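Local coordinates for CADD-like protein of unknown function (Nostoc punctiforme, PDB 3B5O) that is of unknown function but, as a CADD-like member of the haem oxygenase-like group of all-helical proteins, is probably an oxidoreductase, at residues A[76-81]-A[189-194]; A[120-125]-A[218-223]. All blocks are in the same frame, centred on the assembly; numbering follows the deposited sequence. Where two conformers were deposited one is given.

Interaction 1: A[76-81]-A[189-194]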
ATOM      1  N   GLN A  76      -2.423 -19.323  -6.027  0.50 19.16           N
ATOM      2  CA  GLN A  76      -1.961 -19.086  -7.384  0.50 20.29           C
ATOM      3  C   GLN A  76      -2.075 -17.611  -7.764  0.50 19.13           C
ATOM      4  O   GLN A  76      -1.149 -17.045  -8.338  0.50 19.10           O
ATOM      5  CB  GLN A  76      -2.742 -19.947  -8.390  0.50 21.47           C
ATOM      6  CG  GLN A  76      -2.295 -19.756  -9.836  0.50 22.54           C
ATOM      7  CD  GLN A  76      -0.821 -20.049 -10.026  0.50 28.20           C
ATOM      8  OE1 GLN A  76      -0.330 -21.088  -9.591  0.50 33.90           O
ATOM      9  NE2 GLN A  76      -0.100 -19.125 -10.654  0.50 33.94           N
ATOM     10  N   GLU A  77      -3.209 -16.988  -7.444  1.00 19.50           N
ATOM     11  CA  GLU A  77      -3.399 -15.565  -7.731  1.00 20.35           C
ATOM     12  C   GLU A  77      -2.341 -14.729  -6.996  1.00 18.99           C
ATOM     13  O   GLU A  77      -1.776 -13.799  -7.552  1.00 20.27           O
ATOM     14  CB  GLU A  77      -4.784 -15.095  -7.317  1.00 21.43           C
ATOM     15  CG  GLU A  77      -5.112 -13.671  -7.713  1.00 29.14           C
ATOM     16  CD  GLU A  77      -5.277 -13.475  -9.227  1.00 36.49           C
ATOM     17  OE1 GLU A  77      -5.511 -14.466  -9.942  1.00 38.77           O
ATOM     18  OE2 GLU A  77      -5.166 -12.318  -9.690  1.00 44.21           O
ATOM     19  N   LEU A  78      -2.070 -15.086  -5.743  1.00 18.00           N
ATOM     20  CA  LEU A  78      -1.072 -14.339  -4.959  1.00 17.06           C
ATOM     21  C   LEU A  78       0.329 -14.523  -5.524  1.00 17.86           C
ATOM     22  O   LEU A  78       1.116 -13.584  -5.558  1.00 17.38           O
ATOM     23  CB  LEU A  78      -1.132 -14.721  -3.487  1.00 16.82           C
ATOM     24  CG  LEU A  78      -2.419 -14.268  -2.806  1.00 16.81           C
ATOM     25  CD1 LEU A  78      -2.483 -14.859  -1.407  1.00 18.85           C
ATOM     26  CD2 LEU A  78      -2.543 -12.747  -2.783  1.00 19.32           C
ATOM     27  N   GLN A  79       0.642 -15.717  -6.016  1.00 17.67           N
ATOM     28  CA  GLN A  79       1.913 -15.901  -6.714  1.00 18.51           C
ATOM     29  C   GLN A  79       2.035 -15.013  -7.940  1.00 19.54           C
ATOM     30  O   GLN A  79       3.090 -14.419  -8.181  1.00 19.08           O
ATOM     31  CB  GLN A  79       2.134 -17.370  -7.103  1.00 19.88           C
ATOM     32  CG  GLN A  79       3.503 -17.624  -7.719  1.00 21.89           C
ATOM     33  CD  GLN A  79       4.634 -17.433  -6.727  1.00 24.28           C
ATOM     34  OE1 GLN A  79       5.446 -16.495  -6.846  1.00 29.92           O
ATOM     35  NE2 GLN A  79       4.682 -18.293  -5.726  1.00 24.90           N
ATOM     36  N   GLU A  80       0.962 -14.904  -8.714  1.00 21.45           N
ATOM     37  CA  GLU A  80       0.997 -14.009  -9.860  1.00 23.78           C
ATOM     38  C   GLU A  80       1.228 -12.551  -9.433  1.00 22.25           C
ATOM     39  O   GLU A  80       1.993 -11.832 -10.076  1.00 22.22           O
ATOM     40  CB  GLU A  80      -0.259 -14.180 -10.724  1.00 25.21           C
ATOM     41  CG  GLU A  80      -0.335 -15.577 -11.357  1.00 29.38           C
ATOM     42  CD  GLU A  80      -1.590 -15.792 -12.181  1.00 32.47           C
ATOM     43  OE1 GLU A  80      -2.130 -14.792 -12.705  1.00 38.40           O
ATOM     44  OE2 GLU A  80      -2.019 -16.966 -12.314  1.00 41.60           O
ATOM     45  N   ASN A  81       0.585 -12.110  -8.339  0.50 20.36           N
ATOM     46  CA  ASN A  81       0.799 -10.752  -7.825  0.50 20.20           C
ATOM     47  C   ASN A  81       2.266 -10.553  -7.487  0.50 18.08           C
ATOM     48  O   ASN A  81       2.870  -9.554  -7.873  0.50 18.04           O
ATOM     49  CB  ASN A  81       0.006 -10.467  -6.536  0.50 19.99           C
ATOM     50  CG  ASN A  81      -1.492 -10.334  -6.748  0.50 22.12           C
ATOM     51  OD1 ASN A  81      -2.228 -10.129  -5.786  0.50 25.95           O
ATOM     52  ND2 ASN A  81      -1.943 -10.444  -7.971  0.50 20.09           N
ATOM     53  N   ALA A 189      -9.992  -7.965  -9.699  1.00 35.96           N
ATOM     54  CA  ALA A 189     -11.072  -8.932  -9.716  1.00 34.36           C
ATOM     55  C   ALA A 189     -10.528 -10.311  -9.415  1.00 34.00           C
ATOM     56  O   ALA A 189     -11.213 -11.134  -8.815  1.00 34.44           O
ATOM     57  CB  ALA A 189     -11.773  -8.926 -11.075  1.00 35.83           C
ATOM     58  N   GLY A 190      -9.287 -10.551  -9.841  1.00 35.36           N
ATOM     59  CA  GLY A 190      -8.650 -11.853  -9.722  1.00 33.91           C
ATOM     60  C   GLY A 190      -8.578 -12.336  -8.290  1.00 31.50           C
ATOM     61  O   GLY A 190      -8.889 -13.499  -8.003  1.00 28.99           O
ATOM     62  N   LEU A 191      -8.174 -11.452  -7.379  1.00 30.12           N
ATOM     63  CA  LEU A 191      -8.088 -11.846  -5.968  1.00 27.73           C
ATOM     64  C   LEU A 191      -9.476 -12.092  -5.392  1.00 26.30           C
ATOM     65  O   LEU A 191      -9.709 -13.132  -4.782  1.00 25.70           O
ATOM     66  CB  LEU A 191      -7.310 -10.819  -5.131  1.00 29.49           C
ATOM     67  CG  LEU A 191      -7.016 -11.256  -3.688  1.00 27.27           C
ATOM     68  CD1 LEU A 191      -6.245 -12.607  -3.606  1.00 24.20           C
ATOM     69  CD2 LEU A 191      -6.285 -10.121  -2.918  1.00 26.68           C
ATOM     70  N   ARG A 192     -10.414 -11.173  -5.619  1.00 26.87           N
ATOM     71  CA  ARG A 192     -11.773 -11.347  -5.127  1.00 29.17           C
ATOM     72  C   ARG A 192     -12.386 -12.643  -5.641  1.00 25.86           C
ATOM     73  O   ARG A 192     -12.944 -13.401  -4.862  1.00 27.56           O
ATOM     74  CB  ARG A 192     -12.679 -10.152  -5.503  1.00 30.13           C
ATOM     75  CG  ARG A 192     -14.173 -10.402  -5.250  1.00 32.91           C
ATOM     76  CD  ARG A 192     -15.022  -9.154  -5.512  1.00 38.07           C
ATOM     77  NE  ARG A 192     -14.888  -8.663  -6.879  1.00 44.21           N
ATOM     78  CZ  ARG A 192     -15.465  -9.210  -7.950  1.00 46.09           C
ATOM     79  NH1 ARG A 192     -16.229 -10.292  -7.843  1.00 47.69           N
ATOM     80  NH2 ARG A 192     -15.262  -8.669  -9.149  1.00 47.68           N
ATOM     81  N   THR A 193     -12.284 -12.893  -6.945  1.00 25.85           N
ATOM     82  CA  THR A 193     -12.919 -14.076  -7.518  1.00 27.58           C
ATOM     83  C   THR A 193     -12.270 -15.353  -7.014  1.00 26.20           C
ATOM     84  O   THR A 193     -12.969 -16.341  -6.777  1.00 26.89           O
ATOM     85  CB  THR A 193     -12.950 -14.046  -9.057  1.00 31.06           C
ATOM     86  OG1 THR A 193     -11.626 -14.034  -9.578  1.00 37.61           O
ATOM     87  CG2 THR A 193     -13.662 -12.813  -9.537  1.00 32.28           C
ATOM     88  N   SER A 194     -10.951 -15.330  -6.779  1.00 25.23           N
ATOM     89  CA  SER A 194     -10.297 -16.519  -6.253  1.00 24.99           C
ATOM     90  C   SER A 194     -10.730 -16.811  -4.825  1.00 22.77           C
ATOM     91  O   SER A 194     -10.994 -17.951  -4.480  1.00 25.11           O
ATOM     92  CB  SER A 194      -8.774 -16.439  -6.395  1.00 25.77           C
ATOM     93  OG  SER A 194      -8.187 -15.529  -5.495  1.00 24.51           O
TER
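Glu77 reaches across to Gly190 with its carboxylate, which settles beside the glycine backbone: OE2 lies 3.5 Å from Gly190 CA and CD is 3.6 Å from Gly190 C. CG runs anti to the backbone N (chi1 -174°) toward helix 190-196, and a bend at chi2 then carries the acid group alongside Gly190. The lack of a side chain on Gly190 makes room for OE2; a CB at this position would run into that oxygen. Nearer the backbone, Glu77 CB rests 3.9 Å from Ser194 OG, and this OG is hydrogen-bonded within its own helix to Leu191 O at 2.9 Å, OG lying 25° out of that carbonyl plane. Helices 72-85 and 190-196 pack antiparallel, at 165° with short-segment axes 9.8 Å apart, on the flank of the bundle expected for a haem oxygenase-like fold. An alanine in place of Glu77 would probably leave a gap against Gly190 where the carboxylate now lies, and remove the CG and CD contacts with its backbone. Deeper in, Leu78 and Leu191 meet obliquely by single methyls, with Leu78 CD2 3.8 Å from Leu191 CD1. Helix 135-163 lies against both leucines through Thr142, while Ala62 of helix 38-68 also touches Leu78.

Interaction 2: A[120-125]-A[218-223]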
ATOM      1  N   THR A 120       7.211   4.047  10.540  1.00 11.23           N
ATOM      2  CA  THR A 120       7.248   2.972   9.559  1.00 10.89           C
ATOM      3  C   THR A 120       7.567   1.631  10.203  1.00 11.70           C
ATOM      4  O   THR A 120       6.964   0.604   9.855  1.00 11.97           O
ATOM      5  CB  THR A 120       8.177   3.314   8.429  1.00 11.78           C
ATOM      6  OG1 THR A 120       7.777   4.597   7.907  1.00 12.83           O
ATOM      7  CG2 THR A 120       8.143   2.250   7.316  1.00 13.39           C
ATOM      8  N   SER A 121       8.465   1.633  11.175  0.50 11.45           N
ATOM      9  CA  SER A 121       8.753   0.394  11.882  0.50 11.73           C
ATOM     10  C   SER A 121       7.503  -0.097  12.634  0.50 12.10           C
ATOM     11  O   SER A 121       7.207  -1.296  12.663  0.50 13.26           O
ATOM     12  CB  SER A 121       9.942   0.578  12.824  0.50 12.25           C
ATOM     13  OG  SER A 121      10.161  -0.609  13.560  0.50 15.38           O
ATOM     14  N   LYS A 122       6.775   0.827  13.253  1.00 12.26           N
ATOM     15  CA  LYS A 122       5.544   0.480  13.940  1.00 12.58           C
ATOM     16  C   LYS A 122       4.514  -0.089  12.972  1.00 12.68           C
ATOM     17  O   LYS A 122       3.855  -1.086  13.278  1.00 12.20           O
ATOM     18  CB  LYS A 122       5.024   1.734  14.671  1.00 13.46           C
ATOM     19  CG  LYS A 122       3.684   1.618  15.356  1.00 15.14           C
ATOM     20  CD  LYS A 122       3.385   2.971  16.137  1.00 17.74           C
ATOM     21  CE  LYS A 122       2.008   3.136  16.671  1.00 20.69           C
ATOM     22  NZ  LYS A 122       1.036   3.299  15.601  1.00 19.14           N
ATOM     23  N   LEU A 123       4.403   0.516  11.792  1.00 11.39           N
ATOM     24  CA  LEU A 123       3.518  -0.029  10.755  1.00 11.57           C
ATOM     25  C   LEU A 123       3.905  -1.469  10.427  1.00 10.85           C
ATOM     26  O   LEU A 123       3.065  -2.356  10.408  1.00 11.59           O
ATOM     27  CB  LEU A 123       3.631   0.797   9.477  1.00 12.56           C
ATOM     28  CG  LEU A 123       2.928   0.197   8.243  1.00 12.49           C
ATOM     29  CD1 LEU A 123       1.404   0.242   8.374  1.00 14.44           C
ATOM     30  CD2 LEU A 123       3.433   0.879   6.956  1.00 15.71           C
ATOM     31  N   LEU A 124       5.188  -1.702  10.183  1.00 11.75           N
ATOM     32  CA  LEU A 124       5.605  -3.033   9.757  1.00 12.43           C
ATOM     33  C   LEU A 124       5.373  -4.075  10.845  1.00 12.18           C
ATOM     34  O   LEU A 124       4.965  -5.198  10.554  1.00 13.17           O
ATOM     35  CB  LEU A 124       7.060  -3.011   9.311  1.00 12.69           C
ATOM     36  CG  LEU A 124       7.355  -2.157   8.071  1.00 12.84           C
ATOM     37  CD1 LEU A 124       8.864  -2.092   7.837  1.00 15.54           C
ATOM     38  CD2 LEU A 124       6.615  -2.666   6.836  1.00 14.90           C
ATOM     39  N   ARG A 125       5.587  -3.706  12.107  1.00 11.78           N
ATOM     40  CA  ARG A 125       5.279  -4.651  13.182  1.00 12.33           C
ATOM     41  C   ARG A 125       3.790  -4.921  13.286  1.00 12.43           C
ATOM     42  O   ARG A 125       3.346  -6.060  13.518  1.00 13.24           O
ATOM     43  CB  ARG A 125       5.822  -4.151  14.488  1.00 16.18           C
ATOM     44  CG  ARG A 125       7.289  -4.157  14.428  1.00 18.88           C
ATOM     45  CD  ARG A 125       7.883  -4.718  15.655  1.00 20.64           C
ATOM     46  NE  ARG A 125       9.296  -4.521  15.624  1.00 19.00           N
ATOM     47  CZ  ARG A 125      10.191  -5.450  15.347  1.00 15.46           C
ATOM     48  NH1 ARG A 125       9.829  -6.692  14.999  1.00 17.15           N
ATOM     49  NH2 ARG A 125      11.467  -5.099  15.375  1.00 17.52           N
HETATM   50  N   MSE A 218      -2.678   1.381   8.114  1.00 11.25           N
HETATM   51  CA  MSE A 218      -2.121   2.232   7.060  1.00 11.92           C
HETATM   52  C   MSE A 218      -2.483   3.689   7.305  1.00 11.80           C
HETATM   53  O   MSE A 218      -1.652   4.591   7.115  1.00 12.00           O
HETATM   54  CB  MSE A 218      -2.640   1.792   5.710  1.00 12.18           C
HETATM   55  CG  MSE A 218      -2.119   0.429   5.266  1.00 13.56           C
HETATM   56 SE   MSE A 218      -2.918  -0.217   3.655  0.75 19.59          SE
HETATM   57  CE  MSE A 218      -2.078   0.974   2.422  1.00 24.56           C
ATOM     58  N   GLN A 219      -3.718   3.944   7.720  1.00 11.97           N
ATOM     59  CA  GLN A 219      -4.109   5.317   8.022  1.00 12.11           C
ATOM     60  C   GLN A 219      -3.306   5.936   9.158  1.00 11.76           C
ATOM     61  O   GLN A 219      -2.851   7.082   9.066  1.00 12.69           O
ATOM     62  CB  GLN A 219      -5.615   5.426   8.255  1.00 12.94           C
ATOM     63  CG  GLN A 219      -6.008   6.801   8.798  1.00 14.10           C
ATOM     64  CD  GLN A 219      -7.386   7.222   8.432  1.00 15.95           C
ATOM     65  OE1 GLN A 219      -7.721   7.305   7.263  1.00 14.77           O
ATOM     66  NE2 GLN A 219      -8.196   7.532   9.441  1.00 20.67           N
ATOM     67  N   VAL A 220      -3.155   5.182  10.241  0.50 11.06           N
ATOM     68  CA  VAL A 220      -2.341   5.614  11.363  0.50 11.76           C
ATOM     69  C   VAL A 220      -0.925   5.976  10.908  0.50 11.18           C
ATOM     70  O   VAL A 220      -0.387   6.991  11.305  0.50 12.51           O
ATOM     71  CB  VAL A 220      -2.359   4.554  12.506  0.50 12.15           C
ATOM     72  CG1 VAL A 220      -1.182   4.753  13.451  0.50 11.99           C
ATOM     73  CG2 VAL A 220      -3.709   4.620  13.253  0.50 12.21           C
ATOM     74  N   TRP A 221      -0.347   5.159  10.039  1.00 11.44           N
ATOM     75  CA  TRP A 221       0.987   5.420   9.494  1.00 10.88           C
ATOM     76  C   TRP A 221       1.058   6.725   8.736  1.00 11.31           C
ATOM     77  O   TRP A 221       1.961   7.531   8.969  1.00 12.45           O
ATOM     78  CB  TRP A 221       1.418   4.257   8.618  1.00 11.31           C
ATOM     79  CG  TRP A 221       2.702   4.393   7.891  1.00 11.33           C
ATOM     80  CD1 TRP A 221       3.942   4.538   8.420  1.00 12.33           C
ATOM     81  CD2 TRP A 221       2.865   4.265   6.479  1.00 12.18           C
ATOM     82  NE1 TRP A 221       4.873   4.566   7.416  1.00 13.17           N
ATOM     83  CE2 TRP A 221       4.245   4.365   6.214  1.00 13.57           C
ATOM     84  CE3 TRP A 221       1.975   4.059   5.413  1.00 14.41           C
ATOM     85  CZ2 TRP A 221       4.762   4.238   4.930  1.00 15.12           C
ATOM     86  CZ3 TRP A 221       2.474   3.948   4.143  1.00 15.92           C
ATOM     87  CH2 TRP A 221       3.870   4.044   3.906  1.00 15.69           C
ATOM     88  N   TRP A 222       0.114   6.958   7.842  1.00 11.22           N
ATOM     89  CA  TRP A 222       0.118   8.225   7.104  1.00 11.08           C
ATOM     90  C   TRP A 222       0.057   9.423   8.055  1.00 11.73           C
ATOM     91  O   TRP A 222       0.735  10.417   7.851  1.00 12.73           O
ATOM     92  CB  TRP A 222      -1.055   8.267   6.110  1.00 13.12           C
ATOM     93  CG  TRP A 222      -0.762   7.565   4.823  1.00 12.90           C
ATOM     94  CD1 TRP A 222      -1.195   6.336   4.421  1.00 13.51           C
ATOM     95  CD2 TRP A 222       0.091   8.044   3.788  1.00 13.79           C
ATOM     96  NE1 TRP A 222      -0.683   6.024   3.183  1.00 15.23           N
ATOM     97  CE2 TRP A 222       0.116   7.063   2.777  1.00 15.26           C
ATOM     98  CE3 TRP A 222       0.836   9.222   3.615  1.00 15.70           C
ATOM     99  CZ2 TRP A 222       0.839   7.229   1.614  1.00 18.25           C
ATOM    100  CZ3 TRP A 222       1.556   9.371   2.463  1.00 19.87           C
ATOM    101  CH2 TRP A 222       1.557   8.387   1.483  1.00 19.61           C
ATOM    102  N   GLN A 223      -0.779   9.319   9.085  1.00 12.01           N
ATOM    103  CA  GLN A 223      -0.914  10.389  10.066  1.00 13.50           C
ATOM    104  C   GLN A 223       0.398  10.600  10.816  1.00 12.86           C
ATOM    105  O   GLN A 223       0.860  11.734  11.007  1.00 14.22           O
ATOM    106  CB  GLN A 223      -2.062  10.081  11.022  1.00 13.98           C
ATOM    107  CG  GLN A 223      -3.404  10.070  10.314  1.00 16.17           C
ATOM    108  CD  GLN A 223      -4.548   9.577  11.156  1.00 18.56           C
ATOM    109  OE1 GLN A 223      -4.381   8.727  12.034  1.00 20.90           O
ATOM    110  NE2 GLN A 223      -5.754  10.114  10.874  1.00 22.73           N
TER
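Trp221 leans across to helix 118-131, laying one face of its indole against Leu123 and turning its N-H edge to Thr120. Its CB starts beside Leu123, 4.0 Å from Leu123 CD1, and chi1 of 175° takes CG away from the backbone N and out toward the partner helix. From CG onward one face of the ring is covered by a single methyl: Leu123 CD2 sits 3.6 Å from the centroid of the five-membered ring and only 15° off its normal, a CH-pi contact, with CD2 of the indole its closest atom at 3.5 Å. On the pyrrole side, Trp221 CD1 passes 3.8 Å from Thr120 CA. The next atom makes the polar link: NE1 donates to Thr120 OG1 over 2.9 Å, nearly straight and in the ring plane, which, with Leu123 over the face, probably helps hold the indole's rotation. Thr120 OG1 is also hydrogen-bonded to Gln47 OE1. Helices 118-131 and 204-230 run antiparallel at 174° with local axes 9.6 Å apart, two neighbours in the all-helical bundle of this haem oxygenase-like family; helix 38-68 adds Tyr48 and Phe51 around the same tryptophan. Further round the indole, CE2, CE3 and CZ2 also lie under Leu123 CD2, and CZ3 stands 3.8 Å above the plane of Trp222, offset toward that ring's rim. Nearer the surface, Lys122, extended as far as CE and then bent at its end, crosses Val220 at about a right angle, NZ 3.4 Å from Val220 CG1, and forms a salt bridge with Glu224.

Interaction 1 and interaction 2 lie on opposite sides of the chain's centre, their own centres 25 Å apart and their nearest atoms about 12 Å apart, so they do not touch. Along the chain their segments alternate: 76-81, 120-125, 189-194, then 218-223. Each contact therefore joins an earlier helix to a later one, 72-85 to 190-196 and 118-131 to 204-230, and the last two of the four partners follow each other directly. Helices 38-68 and 135-163 contribute side chains to the surroundings of both. Both pairs are antiparallel, and together they tie the two halves of the sequence into a single bundle.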